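PDB 5X9J: isomerase prhC from Penicillium brasilianum, which acts as an isomerase in the biosynthesis of paraherquonin, a fungal meroterpenoid with a highly congested hexacyclic skeleton. Local coordinates for residues Q154-M157 with N158-A161; A51-T54 with E55-T59; I95-G98 with T99-V102; S25-E28 with K29-L33. All coordinates share one frame; numbering follows the deposited sequence.

Interaction 1. Residues Q154-M157 with N158-A161; sequences QDLM and NRLA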
ATOM      1  N   GLN B 154      -1.322  -8.608  11.760  1.00 27.74           N
ATOM      2  CA  GLN B 154      -2.226  -9.512  12.463  1.00 28.63           C
ATOM      3  C   GLN B 154      -1.450 -10.580  13.228  1.00 27.12           C
ATOM      4  O   GLN B 154      -1.856 -10.978  14.324  1.00 27.72           O
ATOM      5  CB  GLN B 154      -3.214 -10.171  11.494  1.00 30.58           C
ATOM      6  CG  GLN B 154      -4.282 -10.986  12.223  1.00 31.55           C
ATOM      7  CD  GLN B 154      -5.063 -10.153  13.273  1.00 45.19           C
ATOM      8  OE1 GLN B 154      -5.541  -9.050  12.986  1.00 47.02           O
ATOM      9  NE2 GLN B 154      -5.175 -10.684  14.497  1.00 45.40           N
ATOM     10  N   ASP B 155      -0.344 -11.062  12.660  1.00 26.11           N
ATOM     11  CA  ASP B 155       0.491 -12.038  13.357  1.00 29.60           C
ATOM     12  C   ASP B 155       1.073 -11.441  14.632  1.00 31.57           C
ATOM     13  O   ASP B 155       1.122 -12.107  15.671  1.00 30.48           O
ATOM     14  CB  ASP B 155       1.623 -12.532  12.450  1.00 29.37           C
ATOM     15  CG  ASP B 155       1.149 -13.506  11.366  1.00 42.60           C
ATOM     16  OD1 ASP B 155       0.012 -14.030  11.468  1.00 43.89           O
ATOM     17  OD2 ASP B 155       1.929 -13.754  10.409  1.00 45.50           O
ATOM     18  N   LEU B 156       1.516 -10.181  14.574  1.00 29.14           N
ATOM     19  CA  LEU B 156       1.983  -9.508  15.784  1.00 29.24           C
ATOM     20  C   LEU B 156       0.872  -9.431  16.822  1.00 31.88           C
ATOM     21  O   LEU B 156       1.079  -9.769  17.992  1.00 30.42           O
ATOM     22  CB  LEU B 156       2.507  -8.109  15.460  1.00 27.85           C
ATOM     23  CG  LEU B 156       2.834  -7.264  16.706  1.00 29.89           C
ATOM     24  CD1 LEU B 156       3.959  -7.903  17.540  1.00 29.88           C
ATOM     25  CD2 LEU B 156       3.201  -5.847  16.330  1.00 28.74           C
ATOM     26  N   MET B 157      -0.325  -9.001  16.400  1.00 28.05           N
ATOM     27  CA  MET B 157      -1.449  -8.899  17.325  1.00 31.67           C
ATOM     28  C   MET B 157      -1.784 -10.248  17.947  1.00 31.25           C
ATOM     29  O   MET B 157      -2.119 -10.323  19.135  1.00 28.77           O
ATOM     30  CB  MET B 157      -2.681  -8.332  16.617  1.00 30.09           C
ATOM     31  CG  MET B 157      -2.485  -6.934  16.084  1.00 38.85           C
ATOM     32  SD  MET B 157      -2.042  -5.794  17.412  1.00 44.30           S
ATOM     33  CE  MET B 157      -3.495  -5.959  18.442  1.00 40.21           C
ATOM     34  N   ASN B 158      -1.716 -11.321  17.158  1.00 25.94           N
ATOM     35  CA  ASN B 158      -1.957 -12.652  17.707  1.00 31.69           C
ATOM     36  C   ASN B 158      -0.892 -13.025  18.737  1.00 32.44           C
ATOM     37  O   ASN B 158      -1.206 -13.588  19.787  1.00 34.11           O
ATOM     38  CB  ASN B 158      -1.989 -13.693  16.584  1.00 29.89           C
ATOM     39  CG  ASN B 158      -3.229 -13.575  15.703  1.00 35.45           C
ATOM     40  OD1 ASN B 158      -4.230 -12.963  16.078  1.00 33.86           O
ATOM     41  ND2 ASN B 158      -3.165 -14.183  14.532  1.00 32.14           N
ATOM     42  N   ARG B 159       0.379 -12.739  18.441  1.00 30.64           N
ATOM     43  CA  ARG B 159       1.440 -13.047  19.395  1.00 33.68           C
ATOM     44  C   ARG B 159       1.291 -12.220  20.666  1.00 33.28           C
ATOM     45  O   ARG B 159       1.493 -12.736  21.772  1.00 34.23           O
ATOM     46  CB  ARG B 159       2.809 -12.822  18.750  1.00 32.48           C
ATOM     47  CG  ARG B 159       3.190 -13.892  17.716  1.00 35.28           C
ATOM     48  CD  ARG B 159       4.588 -13.644  17.137  1.00 37.38           C
ATOM     49  NE  ARG B 159       4.548 -12.640  16.074  1.00 44.36           N
ATOM     50  CZ  ARG B 159       5.516 -11.760  15.805  1.00 44.62           C
ATOM     51  NH1 ARG B 159       6.641 -11.723  16.527  1.00 40.62           N
ATOM     52  NH2 ARG B 159       5.351 -10.904  14.805  1.00 35.19           N
ATOM     53  N   LEU B 160       0.923 -10.942  20.527  1.00 29.87           N
ATOM     54  CA  LEU B 160       0.690 -10.097  21.693  1.00 32.20           C
ATOM     55  C   LEU B 160      -0.484 -10.604  22.514  1.00 35.92           C
ATOM     56  O   LEU B 160      -0.433 -10.598  23.752  1.00 34.26           O
ATOM     57  CB  LEU B 160       0.437  -8.646  21.263  1.00 31.30           C
ATOM     58  CG  LEU B 160       1.598  -7.874  20.637  1.00 30.15           C
ATOM     59  CD1 LEU B 160       1.120  -6.493  20.182  1.00 29.21           C
ATOM     60  CD2 LEU B 160       2.778  -7.750  21.614  1.00 30.46           C
ATOM     61  N   ALA B 161      -1.565 -11.030  21.846  1.00 31.73           N
ATOM     62  CA  ALA B 161      -2.745 -11.466  22.584  1.00 34.06           C
ATOM     63  C   ALA B 161      -2.468 -12.735  23.377  1.00 33.58           C
ATOM     64  O   ALA B 161      -3.007 -12.904  24.473  1.00 36.22           O
ATOM     65  CB  ALA B 161      -3.928 -11.678  21.637  1.00 34.09           C
TER
HETATM   66  O   HOH W   1      -1.070 -15.469  13.803  1.00 46.41           O
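The guanidinium of Arg159 has Leu156 CD1 over one face, the methyl carbon lying 4.3 Å above the plane and displaced toward the rim of the group, while Asp155 O approaches obliquely. From there Arg159 NE makes a weak bond to Asp155 O (3.5 Å), a carbonyl oxygen that already accepts from Arg159 N at 2.9 Å. What brings the group back over the preceding turn is the bend at chi3 (-81°); its NH1 then reaches past the helix to the carbonyl oxygens of Gly121 and Pro123.

The second pair of flat groups consists of the amides of Gln154 and Asn158, whose planes are 55° apart. Gln154 NE2 donates to Asn158 OD1 at 2.9 Å. The acceptor lies in the amide plane of Gln154, but the donor sits above the carbonyl plane of Asn158, 49° out of it, so the bond misses the oxygen's lone pairs. At the other end of the Asn158 amide, ND2 gives to a water that in turn donates to Asp155 OD1 (2.9 Å), and the amide is thus held from both of its polar atoms.

All of this rides on successive turns of helix 150-162, an i to i+4 ladder in which Leu160 N meets Leu156 O at 2.8 Å. The helix is amphipathic here. On its buried side Leu156 CD1 packs on Leu160 CG at 3.9 Å, and Met157 SD lies 4.3 Å from Leu160 CD1; Trp83 and Ile86 of helix 73-86 and Leu169 of helix 167-173 cover these apolar side chains.

Interaction 2. Residues A51-T54 with E55-T59; sequences ALRT and ESCLT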
ATOM      1  N   ALA B  51       4.940  18.135  16.057  1.00 35.06           N
ATOM      2  CA  ALA B  51       5.390  19.403  15.504  1.00 37.13           C
ATOM      3  C   ALA B  51       5.522  19.361  13.987  1.00 35.80           C
ATOM      4  O   ALA B  51       5.536  20.417  13.346  1.00 37.93           O
ATOM      5  CB  ALA B  51       6.726  19.800  16.132  1.00 40.80           C
ATOM      6  N   LEU B  52       5.638  18.175  13.395  1.00 35.66           N
ATOM      7  CA  LEU B  52       5.695  18.074  11.943  1.00 33.94           C
ATOM      8  C   LEU B  52       4.314  18.145  11.287  1.00 32.96           C
ATOM      9  O   LEU B  52       4.224  18.333  10.069  1.00 32.14           O
ATOM     10  CB  LEU B  52       6.407  16.776  11.551  1.00 32.65           C
ATOM     11  CG  LEU B  52       6.806  16.629  10.081  1.00 33.14           C
ATOM     12  CD1 LEU B  52       7.806  17.716   9.692  1.00 38.92           C
ATOM     13  CD2 LEU B  52       7.363  15.234   9.817  1.00 34.84           C
ATOM     14  N   ARG B  53       3.243  18.016  12.057  1.00 33.38           N
ATOM     15  CA  ARG B  53       1.895  17.952  11.516  1.00 37.08           C
ATOM     16  C   ARG B  53       1.160  19.269  11.716  1.00 36.59           C
ATOM     17  O   ARG B  53       1.355  19.960  12.717  1.00 38.75           O
ATOM     18  CB  ARG B  53       1.104  16.833  12.187  1.00 30.93           C
ATOM     19  CG  ARG B  53       1.773  15.505  12.053  1.00 37.21           C
ATOM     20  CD  ARG B  53       1.037  14.452  12.825  1.00 39.03           C
ATOM     21  NE  ARG B  53       1.786  13.206  12.776  1.00 44.50           N
ATOM     22  CZ  ARG B  53       1.228  12.004  12.762  1.00 47.54           C
ATOM     23  NH1 ARG B  53      -0.109  11.889  12.767  1.00 39.64           N
ATOM     24  NH2 ARG B  53       2.011  10.926  12.719  1.00 43.31           N
ATOM     25  N   THR B  54       0.299  19.602  10.760  1.00 37.05           N
ATOM     26  CA  THR B  54      -0.681  20.650  11.008  1.00 35.69           C
ATOM     27  C   THR B  54      -1.610  20.223  12.135  1.00 35.82           C
ATOM     28  O   THR B  54      -1.721  19.038  12.469  1.00 33.04           O
ATOM     29  CB  THR B  54      -1.497  20.932   9.753  1.00 36.83           C
ATOM     30  OG1 THR B  54      -2.266  19.767   9.422  1.00 37.49           O
ATOM     31  CG2 THR B  54      -0.578  21.263   8.599  1.00 34.92           C
ATOM     32  N   GLU B  55      -2.293  21.209  12.729  1.00 36.60           N
ATOM     33  CA  GLU B  55      -3.226  20.906  13.812  1.00 40.35           C
ATOM     34  C   GLU B  55      -4.368  20.008  13.348  1.00 37.31           C
ATOM     35  O   GLU B  55      -4.888  19.211  14.135  1.00 37.31           O
ATOM     36  CB  GLU B  55      -3.795  22.197  14.412  1.00 47.29           C
ATOM     37  CG  GLU B  55      -2.861  22.890  15.404  1.00 55.82           C
ATOM     38  CD  GLU B  55      -3.609  23.772  16.401  1.00 66.66           C
ATOM     39  OE1 GLU B  55      -4.862  23.704  16.442  1.00 63.80           O
ATOM     40  OE2 GLU B  55      -2.938  24.530  17.142  1.00 68.38           O
ATOM     41  N   SER B  56      -4.777  20.121  12.089  1.00 36.89           N
ATOM     42  CA  SER B  56      -5.897  19.342  11.581  1.00 40.09           C
ATOM     43  C   SER B  56      -5.454  18.067  10.859  1.00 37.82           C
ATOM     44  O   SER B  56      -6.281  17.422  10.211  1.00 33.75           O
ATOM     45  CB  SER B  56      -6.757  20.203  10.653  1.00 36.42           C
ATOM     46  OG  SER B  56      -5.978  20.734   9.599  1.00 46.21           O
ATOM     47  N   CYS B  57      -4.183  17.682  10.973  1.00 35.34           N
ATOM     48  CA  CYS B  57      -3.684  16.517  10.251  1.00 32.85           C
ATOM     49  C   CYS B  57      -4.461  15.261  10.631  1.00 29.01           C
ATOM     50  O   CYS B  57      -4.732  15.007  11.805  1.00 31.40           O
ATOM     51  CB  CYS B  57      -2.194  16.308  10.546  1.00 35.47           C
ATOM     52  SG  CYS B  57      -1.425  14.981   9.555  1.00 33.30           S
ATOM     53  N   LEU B  58      -4.803  14.462   9.631  1.00 29.39           N
ATOM     54  CA  LEU B  58      -5.444  13.174   9.851  1.00 31.18           C
ATOM     55  C   LEU B  58      -4.575  12.061   9.285  1.00 29.68           C
ATOM     56  O   LEU B  58      -3.969  12.222   8.225  1.00 28.71           O
ATOM     57  CB  LEU B  58      -6.832  13.134   9.197  1.00 32.51           C
ATOM     58  CG  LEU B  58      -7.880  14.067   9.814  1.00 33.96           C
ATOM     59  CD1 LEU B  58      -9.156  14.063   8.982  1.00 37.35           C
ATOM     60  CD2 LEU B  58      -8.164  13.639  11.247  1.00 34.57           C
ATOM     61  N   THR B  59      -4.536  10.929   9.988  1.00 27.99           N
ATOM     62  CA  THR B  59      -3.850   9.720   9.546  1.00 31.58           C
ATOM     63  C   THR B  59      -4.887   8.674   9.148  1.00 28.34           C
ATOM     64  O   THR B  59      -5.755   8.323   9.953  1.00 30.12           O
ATOM     65  CB  THR B  59      -2.944   9.160  10.649  1.00 34.43           C
ATOM     66  OG1 THR B  59      -1.987  10.147  11.035  1.00 32.74           O
ATOM     67  CG2 THR B  59      -2.201   7.909  10.151  1.00 32.18           C
TER
HETATM   68  O   HOH W   2       0.111   8.865  12.205  1.00 47.09           O
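Thr54 to Cys57 form a type I beta turn, closed by a bond from Cys57 N to Thr54 O at 3.2 Å. The turn brings Arg53 and Cys57, four residues apart, side by side at their CB atoms: Arg53 CB rests 3.7 Å from Cys57 CB. Cys57 SG, anti to its own amide nitrogen (chi1 -174°), lies alongside the aliphatic part of the arginine, 4.1 Å from Arg53 CD. Because the Arg53 chain runs extended from CG to NE, its guanidinium is carried past the cysteine to Thr59, which it meets at about a right angle. Arg53 NH1 comes within 3.1 Å of Thr59 OG1, and a water at the guanidinium edge, in its plane, bridges the two side chains, accepting from Arg53 NH2 at 2.8 Å and lying 2.7 Å from Thr59 OG1. A leucine in place of Arg53 would probably leave that water and the Thr59 hydroxyl without their cationic neighbour and open a gap beyond Cys57 SG.

On the turn itself, Thr54 OG1 lies 3.6 Å from Cys57 CB, but its hydrogen bond goes to Asp142 OD1. Asn73 ND2 donates to Thr54 O, giving the turn's acceptor a second partner. The residues thus illustrate a tight corner between secondary-structure elements: the chain leaves the short strand 53-54, turns at Glu55 and Ser56, and enters strand 57-61, which runs parallel to strand 141-148 in the mixed sheet, with Arg53, Cys57 and Thr59 lying between Ile144 of that strand and helix 73-86.

Interaction 3. Residues I95-G98 with T99-V102; sequences IDEG and TMVV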
ATOM      1  N   ILE B  95      12.590   2.809   1.853  1.00 26.57           N
ATOM      2  CA  ILE B  95      13.252   1.796   1.040  1.00 26.44           C
ATOM      3  C   ILE B  95      12.918   2.060  -0.423  1.00 28.11           C
ATOM      4  O   ILE B  95      11.946   2.755  -0.748  1.00 25.54           O
ATOM      5  CB  ILE B  95      12.826   0.360   1.418  1.00 28.67           C
ATOM      6  CG1 ILE B  95      11.310   0.189   1.215  1.00 28.36           C
ATOM      7  CG2 ILE B  95      13.237   0.032   2.861  1.00 27.59           C
ATOM      8  CD1 ILE B  95      10.793  -1.261   1.379  1.00 26.99           C
ATOM      9  N   ASP B  96      13.732   1.478  -1.306  1.00 29.07           N
ATOM     10  CA  ASP B  96      13.434   1.396  -2.738  1.00 32.39           C
ATOM     11  C   ASP B  96      13.089   2.779  -3.287  1.00 32.74           C
ATOM     12  O   ASP B  96      12.020   3.009  -3.857  1.00 30.51           O
ATOM     13  CB  ASP B  96      12.301   0.386  -2.985  1.00 28.59           C
ATOM     14  CG  ASP B  96      12.093   0.070  -4.466  1.00 37.68           C
ATOM     15  OD1 ASP B  96      13.037   0.274  -5.261  1.00 37.25           O
ATOM     16  OD2 ASP B  96      10.978  -0.390  -4.836  1.00 36.50           O
ATOM     17  N   GLU B  97      14.016   3.713  -3.067  1.00 32.30           N
ATOM     18  CA  GLU B  97      13.735   5.128  -3.267  1.00 34.24           C
ATOM     19  C   GLU B  97      13.426   5.471  -4.711  1.00 36.10           C
ATOM     20  O   GLU B  97      12.758   6.482  -4.958  1.00 34.67           O
ATOM     21  CB  GLU B  97      14.920   5.977  -2.799  1.00 34.34           C
ATOM     22  CG  GLU B  97      14.925   6.228  -1.318  1.00 40.55           C
ATOM     23  CD  GLU B  97      16.160   6.989  -0.856  1.00 46.85           C
ATOM     24  OE1 GLU B  97      16.463   8.063  -1.429  1.00 48.97           O
ATOM     25  OE2 GLU B  97      16.821   6.496   0.085  1.00 51.22           O
ATOM     26  N   GLY B  98      13.907   4.673  -5.666  1.00 31.74           N
ATOM     27  CA  GLY B  98      13.591   4.922  -7.060  1.00 33.68           C
ATOM     28  C   GLY B  98      12.116   4.776  -7.405  1.00 33.73           C
ATOM     29  O   GLY B  98      11.692   5.232  -8.471  1.00 34.71           O
ATOM     30  N   THR B  99      11.321   4.139  -6.544  1.00 34.09           N
ATOM     31  CA  THR B  99       9.907   3.973  -6.866  1.00 35.36           C
ATOM     32  C   THR B  99       9.039   5.067  -6.269  1.00 35.40           C
ATOM     33  O   THR B  99       7.819   5.065  -6.485  1.00 37.84           O
ATOM     34  CB  THR B  99       9.399   2.605  -6.420  1.00 33.99           C
ATOM     35  OG1 THR B  99       9.383   2.538  -4.993  1.00 46.64           O
ATOM     36  CG2 THR B  99      10.309   1.548  -6.959  1.00 31.19           C
ATOM     37  N   MET B 100       9.656   6.004  -5.562  1.00 29.60           N
ATOM     38  CA  MET B 100       8.971   7.138  -4.962  1.00 33.47           C
ATOM     39  C   MET B 100       8.204   7.936  -6.012  1.00 30.14           C
ATOM     40  O   MET B 100       8.652   8.075  -7.148  1.00 30.48           O
ATOM     41  CB  MET B 100      10.027   8.008  -4.294  1.00 32.51           C
ATOM     42  CG  MET B 100       9.571   9.110  -3.440  1.00 40.44           C
ATOM     43  SD  MET B 100      11.079   9.798  -2.701  1.00 49.60           S
ATOM     44  CE  MET B 100      11.491   8.568  -1.496  1.00 35.35           C
ATOM     45  N   VAL B 101       7.044   8.465  -5.631  1.00 28.04           N
ATOM     46  CA  VAL B 101       6.199   9.239  -6.539  1.00 29.09           C
ATOM     47  C   VAL B 101       6.039  10.627  -5.940  1.00 27.39           C
ATOM     48  O   VAL B 101       5.495  10.766  -4.841  1.00 27.68           O
ATOM     49  CB  VAL B 101       4.829   8.568  -6.743  1.00 29.08           C
ATOM     50  CG1 VAL B 101       4.001   9.322  -7.804  1.00 27.22           C
ATOM     51  CG2 VAL B 101       5.018   7.089  -7.133  1.00 25.97           C
ATOM     52  N   VAL B 102       6.508  11.652  -6.650  1.00 26.80           N
ATOM     53  CA  VAL B 102       6.510  13.018  -6.121  1.00 30.47           C
ATOM     54  C   VAL B 102       5.606  13.903  -6.979  1.00 30.75           C
ATOM     55  O   VAL B 102       5.857  14.080  -8.178  1.00 31.46           O
ATOM     56  CB  VAL B 102       7.931  13.601  -6.052  1.00 31.96           C
ATOM     57  CG1 VAL B 102       7.921  14.873  -5.233  1.00 31.92           C
ATOM     58  CG2 VAL B 102       8.904  12.587  -5.451  1.00 31.24           C
TER
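Thr99 adopts a first torsion of 68°, which places OG1 between its backbone N and carbonyl carbon and turns it back to Asp96 O, while Asp96 swings its carboxylate toward the same residue with CG anti to N (chi1 -170°). Asp96 O is consequently gripped twice by Thr99. The hydroxyl OG1 donates at 2.9 Å, in the carbonyl plane, with a C=O...donor angle of 159°; the amide Thr99 N donates at 3.0 Å from above that plane. The hydroxyl bond is the one that holds the threonine's first torsion, while the amide bond closes the turn.

The two side chains cross at about a right angle. Thr99 CG2 lies against the carboxylate, 3.4 Å from Asp96 CG and closer still to OD2, the oxygen that makes a salt bridge with Arg112. The carboxylate thus has a methyl against it and its charged mate on strand 108-119, which pairs with both 90-94 and 101-103. Replacing Thr99 by an alanine would probably strip Asp96 O of its in-plane donor and leave a gap beside the carboxylate.

One residue further on, Met100 N donates to Glu97 O at 3.2 Å. The side chains of this pair lie side by side, pointing the same way, and Met100 CE touches Glu97 CG at 4.2 Å. Trp145 of the second subunit packs on Asp96 and Thr99, and Lys108 of that subunit donates to Gly98 O, placing the segment at the homodimer interface. The bonds from Thr99 N to Asp96 O and from Met100 N to Glu97 O mark a short 3-10 turn linking strand 90-94 to strand 101-103 of the sheet.

Interaction 4. Residues S25-E28 with K29-L33; sequences STRE and KLIAL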
ATOM      1  N   SER B  25      14.216  22.897  -5.067  1.00 46.12           N
ATOM      2  CA  SER B  25      12.968  22.737  -5.796  1.00 46.29           C
ATOM      3  C   SER B  25      11.880  22.180  -4.876  1.00 43.74           C
ATOM      4  O   SER B  25      12.143  21.687  -3.768  1.00 41.37           O
ATOM      5  CB  SER B  25      13.159  21.808  -6.994  1.00 46.84           C
ATOM      6  OG  SER B  25      13.559  20.520  -6.554  1.00 47.39           O
ATOM      7  N   THR B  26      10.635  22.276  -5.351  1.00 43.87           N
ATOM      8  CA  THR B  26       9.527  21.638  -4.649  1.00 41.60           C
ATOM      9  C   THR B  26       9.752  20.135  -4.533  1.00 35.84           C
ATOM     10  O   THR B  26       9.494  19.548  -3.477  1.00 36.69           O
ATOM     11  CB  THR B  26       8.201  21.942  -5.353  1.00 43.26           C
ATOM     12  OG1 THR B  26       7.948  23.352  -5.305  1.00 45.76           O
ATOM     13  CG2 THR B  26       7.034  21.220  -4.667  1.00 38.02           C
ATOM     14  N   ARG B  27      10.280  19.503  -5.587  1.00 34.71           N
ATOM     15  CA  ARG B  27      10.521  18.063  -5.522  1.00 36.03           C
ATOM     16  C   ARG B  27      11.479  17.716  -4.385  1.00 38.04           C
ATOM     17  O   ARG B  27      11.232  16.773  -3.621  1.00 33.55           O
ATOM     18  CB  ARG B  27      11.059  17.541  -6.857  1.00 36.74           C
ATOM     19  CG  ARG B  27      11.519  16.077  -6.797  1.00 40.87           C
ATOM     20  CD  ARG B  27      11.893  15.522  -8.170  1.00 41.77           C
ATOM     21  NE  ARG B  27      10.724  15.553  -9.023  1.00 50.56           N
ATOM     22  CZ  ARG B  27       9.971  14.499  -9.324  1.00 44.60           C
ATOM     23  NH1 ARG B  27      10.283  13.284  -8.892  1.00 40.13           N
ATOM     24  NH2 ARG B  27       8.911  14.670 -10.097  1.00 46.43           N
ATOM     25  N   GLU B  28      12.559  18.489  -4.235  1.00 38.63           N
ATOM     26  CA  GLU B  28      13.532  18.202  -3.187  1.00 37.68           C
ATOM     27  C   GLU B  28      12.934  18.415  -1.804  1.00 31.99           C
ATOM     28  O   GLU B  28      13.186  17.621  -0.892  1.00 32.13           O
ATOM     29  CB  GLU B  28      14.783  19.066  -3.372  1.00 38.75           C
ATOM     30  CG  GLU B  28      15.515  18.787  -4.672  1.00 45.99           C
ATOM     31  CD  GLU B  28      16.628  19.788  -4.952  1.00 52.34           C
ATOM     32  OE1 GLU B  28      17.793  19.498  -4.628  1.00 59.42           O
ATOM     33  OE2 GLU B  28      16.336  20.873  -5.488  1.00 55.21           O
ATOM     34  N   LYS B  29      12.148  19.483  -1.626  1.00 33.05           N
ATOM     35  CA  LYS B  29      11.498  19.716  -0.340  1.00 35.36           C
ATOM     36  C   LYS B  29      10.559  18.569   0.021  1.00 33.06           C
ATOM     37  O   LYS B  29      10.472  18.173   1.187  1.00 31.71           O
ATOM     38  CB  LYS B  29      10.716  21.029  -0.359  1.00 39.39           C
ATOM     39  CG  LYS B  29      11.552  22.292  -0.534  1.00 45.39           C
ATOM     40  CD  LYS B  29      10.658  23.519  -0.415  1.00 44.87           C
ATOM     41  CE  LYS B  29      11.170  24.677  -1.254  1.00 52.38           C
ATOM     42  NZ  LYS B  29      10.176  25.793  -1.320  1.00 57.15           N
ATOM     43  N   LEU B  30       9.837  18.033  -0.962  1.00 32.22           N
ATOM     44  CA  LEU B  30       8.924  16.935  -0.667  1.00 32.24           C
ATOM     45  C   LEU B  30       9.696  15.679  -0.288  1.00 28.71           C
ATOM     46  O   LEU B  30       9.316  14.971   0.649  1.00 25.55           O
ATOM     47  CB  LEU B  30       8.008  16.682  -1.867  1.00 27.12           C
ATOM     48  CG  LEU B  30       6.907  17.736  -2.083  1.00 32.07           C
ATOM     49  CD1 LEU B  30       6.231  17.555  -3.422  1.00 31.01           C
ATOM     50  CD2 LEU B  30       5.866  17.673  -0.965  1.00 32.14           C
ATOM     51  N   ILE B  31      10.785  15.391  -1.007  1.00 28.60           N
ATOM     52  CA  ILE B  31      11.615  14.240  -0.665  1.00 31.06           C
ATOM     53  C   ILE B  31      12.211  14.417   0.723  1.00 29.38           C
ATOM     54  O   ILE B  31      12.196  13.492   1.542  1.00 28.92           O
ATOM     55  CB  ILE B  31      12.699  14.026  -1.739  1.00 32.92           C
ATOM     56  CG1 ILE B  31      12.049  13.596  -3.055  1.00 29.05           C
ATOM     57  CG2 ILE B  31      13.739  12.973  -1.294  1.00 28.46           C
ATOM     58  CD1 ILE B  31      12.984  13.700  -4.257  1.00 32.63           C
ATOM     59  N   ALA B  32      12.709  15.621   1.025  1.00 30.64           N
ATOM     60  CA  ALA B  32      13.256  15.886   2.356  1.00 30.09           C
ATOM     61  C   ALA B  32      12.191  15.720   3.430  1.00 30.43           C
ATOM     62  O   ALA B  32      12.470  15.214   4.524  1.00 29.74           O
ATOM     63  CB  ALA B  32      13.850  17.298   2.413  1.00 29.69           C
ATOM     64  N   LEU B  33      10.962  16.156   3.141  1.00 28.31           N
ATOM     65  CA  LEU B  33       9.886  16.002   4.115  1.00 30.14           C
ATOM     66  C   LEU B  33       9.613  14.527   4.406  1.00 26.19           C
ATOM     67  O   LEU B  33       9.403  14.145   5.559  1.00 27.88           O
ATOM     68  CB  LEU B  33       8.622  16.703   3.609  1.00 29.98           C
ATOM     69  CG  LEU B  33       7.442  16.669   4.585  1.00 31.32           C
ATOM     70  CD1 LEU B  33       7.769  17.454   5.836  1.00 33.56           C
ATOM     71  CD2 LEU B  33       6.173  17.205   3.927  1.00 32.49           C
TER
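Thr26 and Leu30 lie side by side and point the same way, whereas the next pair along, Arg27 and Ile31, is set at a slant. In the first pair a methyl meets a methyl, Thr26 CG2 to Leu30 CD1 at 4.0 Å, beside Val102 and Ala134, which Leu30 also touches. In the second, Arg27 presents its aliphatic stem: CG, anti to the backbone N (chi1 172°), comes 3.8 Å from Ile31 CD1. The guanidinium goes further, to salt bridges with Glu104 through NE and, through NH2, with Asp103 of the second subunit, so the stem packs along the helix while the charge is shared between its own chain and the second subunit.

Both pairs belong to the opening turns of helix 26-43, and Ser25 at its N-cap forms a capping box with Glu28. Glu28 N donates to Ser25 OG at 3.2 Å. In return Glu28 OE2 accepts from Ser25 N and from Ser25 OG, each at 3.0 Å: the hydroxyl uses the anti lone pair of the carboxylate oxygen, and the amide meets that oxygen on the anti side, 31° out of the carboxylate plane. A carboxylate held here would probably also be favoured by the positive end of the helix dipole. Lys29 runs extended past the cap, its CG 3.3 Å from Ser25 O, which accepts from Lys29 N at 3.1 Å.

Along the chain the order is interaction 4, then 2, 3 and 1. Interactions 4 and 3 sit on the same side of the chain's centre and touch: Val102, on strand 101-103, packs against Leu30 of helix 26-43, and Met100 against Ile31. Interaction 2 meets the same helix further along, through Leu52 on Leu33, and shares the mixed sheet with interaction 3, their centres about 23 Å apart. Interaction 1, on helix 150-162, lies apart, its centre about 37 Å from that of interaction 4 and across the chain's centre. Helix 26-43 thus ties the first three sites together; interaction 3 lies at the homodimer interface, and interaction 4 reaches it through Arg27.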